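Local coordinates for protein xyloglucan-specific endo-beta-1,4-glucanase BoGH5A (Bacteroides ovatus, PDB 3ZMR) that cleaves the beta-1,4-glucan backbone of xyloglucan internally, with retention of anomeric configuration, to release xyloglucan oligosaccharides, at residues Asn16-Ser24 against Asn59-Thr67; Arg111-Met122 against Val327-Cys335. All blocks are in the same frame, centred on the assembly; numbering follows the deposited sequence.

Contact 1: residues Asn16-Ser24 against Asn59-Thr67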
loop_
_atom_site.group_PDB
_atom_site.type_symbol
_atom_site.label_atom_id
_atom_site.label_comp_id
_atom_site.label_asym_id
_atom_site.label_seq_id
_atom_site.Cartn_x
_atom_site.Cartn_y
_atom_site.Cartn_z
ATOM N N ASN A 16 -19.410 15.881 29.502
ATOM C CA ASN A 16 -19.933 15.352 28.244
ATOM C C ASN A 16 -18.899 15.520 27.142
ATOM O O ASN A 16 -18.829 16.552 26.486
ATOM C CB ASN A 16 -21.249 16.044 27.867
ATOM C CG ASN A 16 -22.333 15.814 28.905
ATOM O OD1 ASN A 16 -22.999 14.765 28.922
ATOM N ND2 ASN A 16 -22.492 16.777 29.800
ATOM N N LEU A 17 -18.084 14.488 26.981
ATOM C CA LEU A 17 -16.979 14.518 26.024
ATOM C C LEU A 17 -17.415 13.956 24.660
ATOM O O LEU A 17 -18.171 12.969 24.579
ATOM C CB LEU A 17 -15.803 13.689 26.565
ATOM C CG LEU A 17 -15.229 14.101 27.927
ATOM C CD1 LEU A 17 -14.127 13.147 28.358
ATOM C CD2 LEU A 17 -14.777 15.565 27.972
ATOM N N GLU A 18 -16.841 14.540 23.615
ATOM C CA GLU A 18 -17.123 14.186 22.220
ATOM C C GLU A 18 -15.803 13.932 21.494
ATOM O O GLU A 18 -14.919 14.805 21.503
ATOM C CB GLU A 18 -17.876 15.329 21.505
ATOM C CG GLU A 18 -19.128 15.820 22.211
ATOM C CD GLU A 18 -20.406 15.112 21.805
ATOM O OE1 GLU A 18 -20.440 14.441 20.753
ATOM O OE2 GLU A 18 -21.396 15.243 22.552
ATOM N N PHE A 19 -15.734 12.776 20.808
ATOM C CA PHE A 19 -14.563 12.387 20.022
ATOM C C PHE A 19 -15.014 12.070 18.588
ATOM O O PHE A 19 -16.104 11.525 18.361
ATOM C CB PHE A 19 -13.906 11.147 20.614
ATOM C CG PHE A 19 -13.259 11.352 21.964
ATOM C CD1 PHE A 19 -13.999 11.337 23.133
ATOM C CD2 PHE A 19 -11.892 11.503 22.067
ATOM C CE1 PHE A 19 -13.377 11.500 24.372
ATOM C CE2 PHE A 19 -11.267 11.679 23.280
ATOM C CZ PHE A 19 -12.006 11.664 24.440
ATOM N N ASP A 20 -14.163 12.378 17.617
ATOM C CA ASP A 20 -14.409 11.869 16.260
ATOM C C ASP A 20 -13.903 10.399 16.166
ATOM O O ASP A 20 -13.432 9.802 17.155
ATOM C CB ASP A 20 -13.875 12.821 15.171
ATOM C CG ASP A 20 -12.386 12.900 15.106
ATOM O OD1 ASP A 20 -11.702 11.984 15.577
ATOM O OD2 ASP A 20 -11.906 13.902 14.539
ATOM N N ALA A 21 -14.028 9.823 14.976
ATOM C CA ALA A 21 -13.749 8.406 14.772
ATOM C C ALA A 21 -12.267 8.022 14.868
ATOM O O ALA A 21 -11.946 6.850 15.016
ATOM C CB ALA A 21 -14.280 7.961 13.430
ATOM N N ARG A 22 -11.392 9.002 14.735
ATOM C CA ARG A 22 -9.949 8.740 14.848
ATOM C C ARG A 22 -9.611 8.328 16.274
ATOM O O ARG A 22 -10.316 8.670 17.207
ATOM C CB ARG A 22 -9.128 9.993 14.508
ATOM C CG ARG A 22 -9.289 10.492 13.098
ATOM C CD ARG A 22 -8.458 11.749 12.888
ATOM N NE ARG A 22 -9.127 12.936 13.407
ATOM C CZ ARG A 22 -8.650 14.174 13.309
ATOM N NH1 ARG A 22 -7.477 14.399 12.722
ATOM N NH2 ARG A 22 -9.340 15.191 13.815
ATOM N N GLY A 23 -8.511 7.608 16.447
ATOM C CA GLY A 23 -7.937 7.449 17.792
ATOM C C GLY A 23 -7.461 8.830 18.231
ATOM O O GLY A 23 -6.815 9.543 17.448
ATOM N N SER A 24 -7.792 9.231 19.454
ATOM C CA SER A 24 -7.377 10.525 19.979
ATOM C C SER A 24 -7.546 10.602 21.492
ATOM O O SER A 24 -8.120 9.702 22.112
ATOM C CB SER A 24 -8.139 11.669 19.325
ATOM O OG SER A 24 -9.483 11.687 19.742
ATOM N N ASN A 59 -5.982 11.883 31.319
ATOM C CA ASN A 59 -6.306 11.711 29.912
ATOM C C ASN A 59 -7.395 10.694 29.682
ATOM O O ASN A 59 -7.408 9.623 30.288
ATOM C CB ASN A 59 -5.078 11.354 29.095
ATOM C CG ASN A 59 -4.310 12.564 28.635
ATOM O OD1 ASN A 59 -4.222 13.588 29.313
ATOM N ND2 ASN A 59 -3.729 12.437 27.470
ATOM N N ILE A 60 -8.342 11.074 28.842
ATOM C CA ILE A 60 -9.341 10.136 28.332
ATOM C C ILE A 60 -8.998 9.892 26.856
ATOM O O ILE A 60 -8.921 10.844 26.072
ATOM C CB ILE A 60 -10.784 10.675 28.488
ATOM C CG1 ILE A 60 -11.081 11.004 29.967
ATOM C CG2 ILE A 60 -11.789 9.664 27.941
ATOM C CD1 ILE A 60 -10.924 9.849 30.953
ATOM N N THR A 61 -8.756 8.625 26.523
ATOM C CA THR A 61 -8.274 8.218 25.208
ATOM C C THR A 61 -9.241 7.214 24.589
ATOM O O THR A 61 -9.690 6.260 25.241
ATOM C CB THR A 61 -6.855 7.608 25.297
ATOM O OG1 THR A 61 -6.002 8.509 26.017
ATOM C CG2 THR A 61 -6.256 7.352 23.895
ATOM N N VAL A 62 -9.573 7.438 23.327
ATOM C CA VAL A 62 -10.409 6.517 22.588
ATOM C C VAL A 62 -9.615 5.854 21.480
ATOM O O VAL A 62 -8.770 6.486 20.819
ATOM C CB VAL A 62 -11.682 7.195 22.004
ATOM C CG1 VAL A 62 -12.553 7.773 23.130
ATOM C CG2 VAL A 62 -11.340 8.257 20.950
ATOM N N GLU A 63 -9.938 4.589 21.263
ATOM C CA GLU A 63 -9.471 3.870 20.087
ATOM C C GLU A 63 -10.204 4.378 18.855
ATOM O O GLU A 63 -11.294 4.940 18.944
ATOM C CB GLU A 63 -9.725 2.368 20.250
ATOM C CG GLU A 63 -8.870 1.706 21.310
ATOM C CD GLU A 63 -9.205 0.241 21.541
ATOM O OE1 GLU A 63 -10.235 -0.255 21.013
ATOM O OE2 GLU A 63 -8.435 -0.420 22.279
ATOM N N ALA A 64 -9.606 4.169 17.696
ATOM C CA ALA A 64 -10.273 4.481 16.431
ATOM C C ALA A 64 -11.588 3.713 16.354
ATOM O O ALA A 64 -11.664 2.562 16.790
ATOM C CB ALA A 64 -9.382 4.103 15.254
ATOM N N ASN A 65 -12.633 4.382 15.860
ATOM C CA ASN A 65 -13.946 3.746 15.699
ATOM C C ASN A 65 -14.138 3.239 14.260
ATOM O O ASN A 65 -14.496 3.995 13.392
ATOM C CB ASN A 65 -15.062 4.722 16.058
ATOM C CG ASN A 65 -16.446 4.085 15.965
ATOM O OD1 ASN A 65 -16.565 2.862 15.855
ATOM N ND2 ASN A 65 -17.488 4.910 16.012
ATOM N N ASP A 66 -13.898 1.947 14.051
ATOM C CA ASP A 66 -14.108 1.281 12.759
ATOM C C ASP A 66 -15.452 0.532 12.671
ATOM O O ASP A 66 -15.657 -0.282 11.762
ATOM C CB ASP A 66 -12.939 0.322 12.477
ATOM C CG ASP A 66 -12.795 -0.785 13.523
ATOM O OD1 ASP A 66 -13.434 -0.718 14.604
ATOM O OD2 ASP A 66 -12.016 -1.735 13.248
ATOM N N THR A 67 -16.382 0.818 13.595
ATOM C CA THR A 67 -17.665 0.078 13.648
ATOM C C THR A 67 -18.783 0.621 12.740
ATOM O O THR A 67 -19.844 -0.007 12.590
ATOM C CB THR A 67 -18.235 0.042 15.065
ATOM O OG1 THR A 67 -18.748 1.337 15.395
ATOM C CG2 THR A 67 -17.174 -0.432 16.072
#
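Val62 sets its CG1 methyl over the middle of one face of the Phe19 ring, 3.7 Å from the ring centroid and 8° off its normal, in a CH-pi contact. With CG1 anti to the carbonyl carbon (chi1 -61°), CG2 falls between the backbone N and that carbon and lies under the same face, out toward the rim, 3.5 Å from Phe19 CD2. At the far end of the ring, Phe19 CZ slips beside Ile60, 4.0 Å from Ile60 CG2, and the Leu17 and Ile60 side chains cross at about a right angle, CD1 of Leu17 touching CG1 of Ile60. With an alanine here instead of Phe19, the Val62 methyls would probably face a gap and Ile60 CG2 would lose its aromatic neighbour. Beyond the ring the backbones close in. Ser24 and Val62 form an antiparallel hydrogen-bonded pair, with Val62 N to Ser24 O at 3.0 Å, and Asn65 N gives a nearly straight bond of 2.7 Å to Ala21 O. The contact thus joins the two sheets of the BACON domain: strand 16-19 runs beside strand 85-91, whereas Ser24 opens strand 24-31, which pairs with strand 55-62, and Ile60 also packs on Val75 of strand 71-78.

Contact 2: residues Arg111-Met122 against Val327-Cys335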
loop_
_atom_site.group_PDB
_atom_site.type_symbol
_atom_site.label_atom_id
_atom_site.label_comp_id
_atom_site.label_asym_id
_atom_site.label_seq_id
_atom_site.Cartn_x
_atom_site.Cartn_y
_atom_site.Cartn_z
ATOM N N ARG A 111 -19.021 -4.266 -9.007
ATOM C CA ARG A 111 -19.614 -5.531 -8.562
ATOM C C ARG A 111 -19.644 -5.625 -7.046
ATOM O O ARG A 111 -18.778 -5.091 -6.349
ATOM C CB ARG A 111 -18.843 -6.703 -9.133
ATOM C CG ARG A 111 -18.964 -6.803 -10.658
ATOM C CD ARG A 111 -17.941 -7.786 -11.204
ATOM N NE ARG A 111 -16.620 -7.172 -11.212
ATOM C CZ ARG A 111 -15.509 -7.778 -11.597
ATOM N NH1 ARG A 111 -15.511 -9.072 -11.944
ATOM N NH2 ARG A 111 -14.391 -7.073 -11.632
ATOM N N ASP A 112 -20.636 -6.353 -6.534
ATOM C CA ASP A 112 -20.749 -6.580 -5.105
ATOM C C ASP A 112 -19.804 -7.716 -4.690
ATOM O O ASP A 112 -20.223 -8.862 -4.390
ATOM C CB ASP A 112 -22.189 -6.920 -4.722
ATOM C CG ASP A 112 -22.409 -6.905 -3.232
ATOM O OD1 ASP A 112 -21.576 -6.386 -2.479
ATOM O OD2 ASP A 112 -23.468 -7.380 -2.813
ATOM N N LEU A 113 -18.514 -7.374 -4.662
ATOM C CA LEU A 113 -17.422 -8.293 -4.328
ATOM C C LEU A 113 -16.511 -7.634 -3.305
ATOM O O LEU A 113 -16.158 -6.466 -3.464
ATOM C CB LEU A 113 -16.604 -8.609 -5.587
ATOM C CG LEU A 113 -17.307 -9.366 -6.714
ATOM C CD1 LEU A 113 -16.413 -9.421 -7.933
ATOM C CD2 LEU A 113 -17.693 -10.763 -6.225
ATOM N N THR A 114 -16.121 -8.373 -2.275
ATOM C CA THR A 114 -15.097 -7.895 -1.365
ATOM C C THR A 114 -13.761 -7.815 -2.125
ATOM O O THR A 114 -13.591 -8.457 -3.156
ATOM C CB THR A 114 -14.906 -8.791 -0.153
ATOM O OG1 THR A 114 -14.435 -10.048 -0.628
ATOM C CG2 THR A 114 -16.203 -8.955 0.627
ATOM N N SER A 115 -12.832 -7.014 -1.611
ATOM C CA SER A 115 -11.485 -7.000 -2.180
ATOM C C SER A 115 -10.905 -8.417 -2.202
ATOM O O SER A 115 -10.208 -8.797 -3.145
ATOM C CB SER A 115 -10.595 -6.010 -1.475
ATOM O OG SER A 115 -11.022 -4.697 -1.765
ATOM N N MET A 116 -11.159 -9.196 -1.148
ATOM C CA MET A 116 -10.667 -10.579 -1.139
ATOM C C MET A 116 -11.192 -11.375 -2.355
ATOM O O MET A 116 -10.459 -12.130 -3.015
ATOM C CB MET A 116 -11.003 -11.277 0.188
ATOM C CG MET A 116 -10.409 -12.675 0.295
ATOM S SD MET A 116 -8.587 -12.739 0.253
ATOM C CE MET A 116 -8.274 -12.067 1.840
ATOM N N GLN A 117 -12.490 -11.254 -2.621
ATOM C CA GLN A 117 -13.111 -11.959 -3.758
ATOM C C GLN A 117 -12.542 -11.450 -5.076
ATOM O O GLN A 117 -12.266 -12.211 -5.986
ATOM C CB GLN A 117 -14.627 -11.771 -3.735
ATOM C CG GLN A 117 -15.335 -12.558 -2.640
ATOM C CD GLN A 117 -16.814 -12.264 -2.592
ATOM O OE1 GLN A 117 -17.198 -11.124 -2.405
ATOM N NE2 GLN A 117 -17.648 -13.288 -2.811
ATOM N N LEU A 118 -12.329 -10.140 -5.161
ATOM C CA LEU A 118 -11.754 -9.556 -6.364
ATOM C C LEU A 118 -10.351 -10.115 -6.563
ATOM O O LEU A 118 -9.953 -10.403 -7.705
ATOM C CB LEU A 118 -11.739 -8.033 -6.284
ATOM C CG LEU A 118 -11.636 -7.350 -7.648
ATOM C CD1 LEU A 118 -12.981 -7.264 -8.340
ATOM C CD2 LEU A 118 -11.030 -5.953 -7.522
ATOM N N SER A 119 -9.605 -10.268 -5.469
ATOM C CA SER A 119 -8.214 -10.743 -5.560
ATOM C C SER A 119 -8.146 -12.129 -6.203
ATOM O O SER A 119 -7.226 -12.422 -6.962
ATOM C CB SER A 119 -7.497 -10.705 -4.204
ATOM O OG SER A 119 -7.864 -11.772 -3.376
ATOM N N ALA A 120 -9.159 -12.946 -5.970
ATOM C CA ALA A 120 -9.158 -14.306 -6.491
ATOM C C ALA A 120 -9.374 -14.327 -8.026
ATOM O O ALA A 120 -9.036 -15.310 -8.693
ATOM C CB ALA A 120 -10.241 -15.107 -5.799
ATOM N N LEU A 121 -9.905 -13.236 -8.577
ATOM C CA LEU A 121 -10.112 -13.059 -10.025
ATOM C C LEU A 121 -8.892 -12.444 -10.713
ATOM O O LEU A 121 -8.716 -12.532 -11.925
ATOM C CB LEU A 121 -11.322 -12.145 -10.272
ATOM C CG LEU A 121 -12.635 -12.595 -9.648
ATOM C CD1 LEU A 121 -13.740 -11.577 -9.959
ATOM C CD2 LEU A 121 -13.029 -13.977 -10.159
ATOM N N MET A 122 -8.053 -11.811 -9.916
ATOM C CA MET A 122 -6.930 -11.041 -10.457
ATOM C C MET A 122 -5.794 -11.937 -10.889
ATOM O O MET A 122 -5.229 -11.739 -11.969
ATOM C CB MET A 122 -6.510 -9.958 -9.456
ATOM C CG MET A 122 -7.531 -8.818 -9.425
ATOM S SD MET A 122 -7.415 -7.552 -8.135
ATOM C CE MET A 122 -5.822 -6.947 -8.553
ATOM N N VAL A 327 -16.806 2.334 3.341
ATOM C CA VAL A 327 -17.361 1.097 2.790
ATOM C C VAL A 327 -16.593 -0.060 3.398
ATOM O O VAL A 327 -15.444 0.106 3.822
ATOM C CB VAL A 327 -17.297 1.011 1.267
ATOM C CG1 VAL A 327 -18.339 1.914 0.634
ATOM C CG2 VAL A 327 -15.880 1.293 0.774
ATOM N N GLN A 328 -17.253 -1.213 3.465
ATOM C CA GLN A 328 -16.662 -2.412 4.044
ATOM C C GLN A 328 -15.891 -3.206 2.970
ATOM O O GLN A 328 -16.363 -3.377 1.836
ATOM C CB GLN A 328 -17.708 -3.334 4.702
ATOM C CG GLN A 328 -18.446 -2.721 5.887
ATOM C CD GLN A 328 -19.268 -3.733 6.691
ATOM O OE1 GLN A 328 -18.712 -4.596 7.372
ATOM N NE2 GLN A 328 -20.585 -3.603 6.638
ATOM N N ASN A 329 -14.687 -3.637 3.359
ATOM C CA ASN A 329 -13.944 -4.685 2.633
ATOM C C ASN A 329 -13.618 -4.267 1.175
ATOM O O ASN A 329 -13.844 -5.054 0.218
ATOM C CB ASN A 329 -14.705 -6.029 2.657
ATOM C CG ASN A 329 -14.993 -6.504 4.053
ATOM O OD1 ASN A 329 -16.131 -6.867 4.358
ATOM N ND2 ASN A 329 -14.007 -6.504 4.895
ATOM N N ARG A 330 -13.114 -3.032 1.022
ATOM C CA ARG A 330 -12.700 -2.533 -0.295
ATOM C C ARG A 330 -11.257 -2.012 -0.277
ATOM O O ARG A 330 -10.902 -1.107 -1.067
ATOM C CB ARG A 330 -13.660 -1.472 -0.828
ATOM C CG ARG A 330 -15.071 -1.966 -1.146
ATOM C CD ARG A 330 -15.082 -3.061 -2.205
ATOM N NE ARG A 330 -16.431 -3.399 -2.687
ATOM C CZ ARG A 330 -17.290 -4.191 -2.042
ATOM N NH1 ARG A 330 -16.946 -4.770 -0.886
ATOM N NH2 ARG A 330 -18.486 -4.430 -2.582
ATOM N N ILE A 331 -10.436 -2.599 0.596
ATOM C CA ILE A 331 -9.013 -2.270 0.716
ATOM C C ILE A 331 -8.126 -3.517 0.619
ATOM O O ILE A 331 -8.369 -4.565 1.230
ATOM C CB ILE A 331 -8.693 -1.500 2.014
ATOM C CG1 ILE A 331 -9.396 -0.117 1.980
ATOM C CG2 ILE A 331 -7.176 -1.294 2.162
ATOM C CD1 ILE A 331 -9.289 0.734 3.207
ATOM N N PHE A 332 -7.084 -3.374 -0.195
ATOM C CA PHE A 332 -5.970 -4.337 -0.277
ATOM C C PHE A 332 -4.738 -3.775 0.454
ATOM O O PHE A 332 -4.516 -2.554 0.430
ATOM C CB PHE A 332 -5.459 -4.485 -1.718
ATOM C CG PHE A 332 -6.337 -5.260 -2.667
ATOM C CD1 PHE A 332 -7.514 -4.735 -3.192
ATOM C CD2 PHE A 332 -5.894 -6.489 -3.151
ATOM C CE1 PHE A 332 -8.268 -5.457 -4.129
ATOM C CE2 PHE A 332 -6.628 -7.215 -4.073
ATOM C CZ PHE A 332 -7.821 -6.710 -4.578
ATOM N N LEU A 333 -3.896 -4.672 0.963
ATOM C CA LEU A 333 -2.529 -4.339 1.382
ATOM C C LEU A 333 -1.571 -4.643 0.231
ATOM O O LEU A 333 -1.749 -5.639 -0.499
ATOM C CB LEU A 333 -2.118 -5.215 2.577
ATOM C CG LEU A 333 -0.655 -5.146 3.024
ATOM C CD1 LEU A 333 -0.337 -3.780 3.600
ATOM C CD2 LEU A 333 -0.407 -6.183 4.090
ATOM N N GLU A 334 -0.537 -3.800 0.089
ATOM C CA GLU A 334 0.562 -4.023 -0.862
ATOM C C GLU A 334 1.908 -4.123 -0.139
ATOM O O GLU A 334 2.266 -3.257 0.654
ATOM C CB GLU A 334 0.630 -2.899 -1.896
ATOM C CG GLU A 334 1.798 -3.010 -2.868
ATOM C CD GLU A 334 1.803 -1.967 -3.952
ATOM O OE1 GLU A 334 1.027 -0.964 -3.848
ATOM O OE2 GLU A 334 2.608 -2.141 -4.921
ATOM N N CYS A 335 2.645 -5.183 -0.484
ATOM C CA CYS A 335 4.051 -5.347 -0.168
ATOM C C CYS A 335 4.803 -5.617 -1.465
ATOM O O CYS A 335 4.204 -6.011 -2.478
ATOM C CB CYS A 335 4.290 -6.520 0.780
ATOM S SG CYS A 335 3.476 -6.352 2.398
HETATM O O HOH W 1 -19.794 -2.352 -4.917
HETATM O O HOH W 2 -19.402 -7.277 -1.284
#
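The carbonyl oxygen of Asn329 accepts from both segments: a sound bond from Ser115 N at 2.9 Å, with an N-H...O angle of 162°, and a weak one from Arg330 NH1 in the conformer described here, one of two. Thr114 CA also approaches this oxygen, while Thr114 CG2 lies alongside Asn329 CB, the two side chains pointing the same way. In that same conformer Arg330 bends at chi2 (-60°), which folds its guanidinium back over the loop that leads into helix 115-122. There the carbonyl oxygen of Leu113 sits over the centre of one guanidinium face, 2.9 Å from Arg330 CZ, an approach from above the plane that is probably favourable electrostatically, though the angles are too poor for a hydrogen bond. At the edge, Asp112 OD1 stands 3.7 Å from Arg330 NH2 as a long salt bridge, and a water bridges the same two atoms, donating to Asp112 OD1 at 2.6 Å. Thr114 and Gln117 form a capping box at the helix start, with Thr114 as N-cap. This helix precedes the first strand of the (beta/alpha)8 barrel of the family 5 catalytic domain, and strand 331-337 is the sixth in that barrel. The Phe332 ring reaches the helix: CE1 lies 3.6 Å from Ser115 CB, and CE2 is equally close to Ser119 CB. Met122 comes from the opposite direction, its SD 3.7 Å from Phe332 CZ in an oblique Met-aromatic contact, and Leu118 CD2 approaches the ring edge. Ser115 OG, beside the Arg330 backbone, is hydrogen-bonded to His303 just before strand 304-307.

From the N terminus, contact 1 closes first: residues 16-24 meet 59-67 after an intervening run of 34 residues, largely strand and without helix, so this loop stays within the beta-sandwich of the BACON domain. The chain then completes strands 71-78 and 85-91 before reaching 111-122, where contact 2 opens. Its partner, 327-335, comes only after a further 204 residues that include the first five barrel strands. The two loops therefore follow in series, neither nested nor crossed. Their centres are 28 Å apart, and their nearest atoms, about 7 Å apart, do not touch. Contact 1 joins the sandwich sheets, whereas contact 2 ties the segment entering the catalytic domain to the sixth barrel strand.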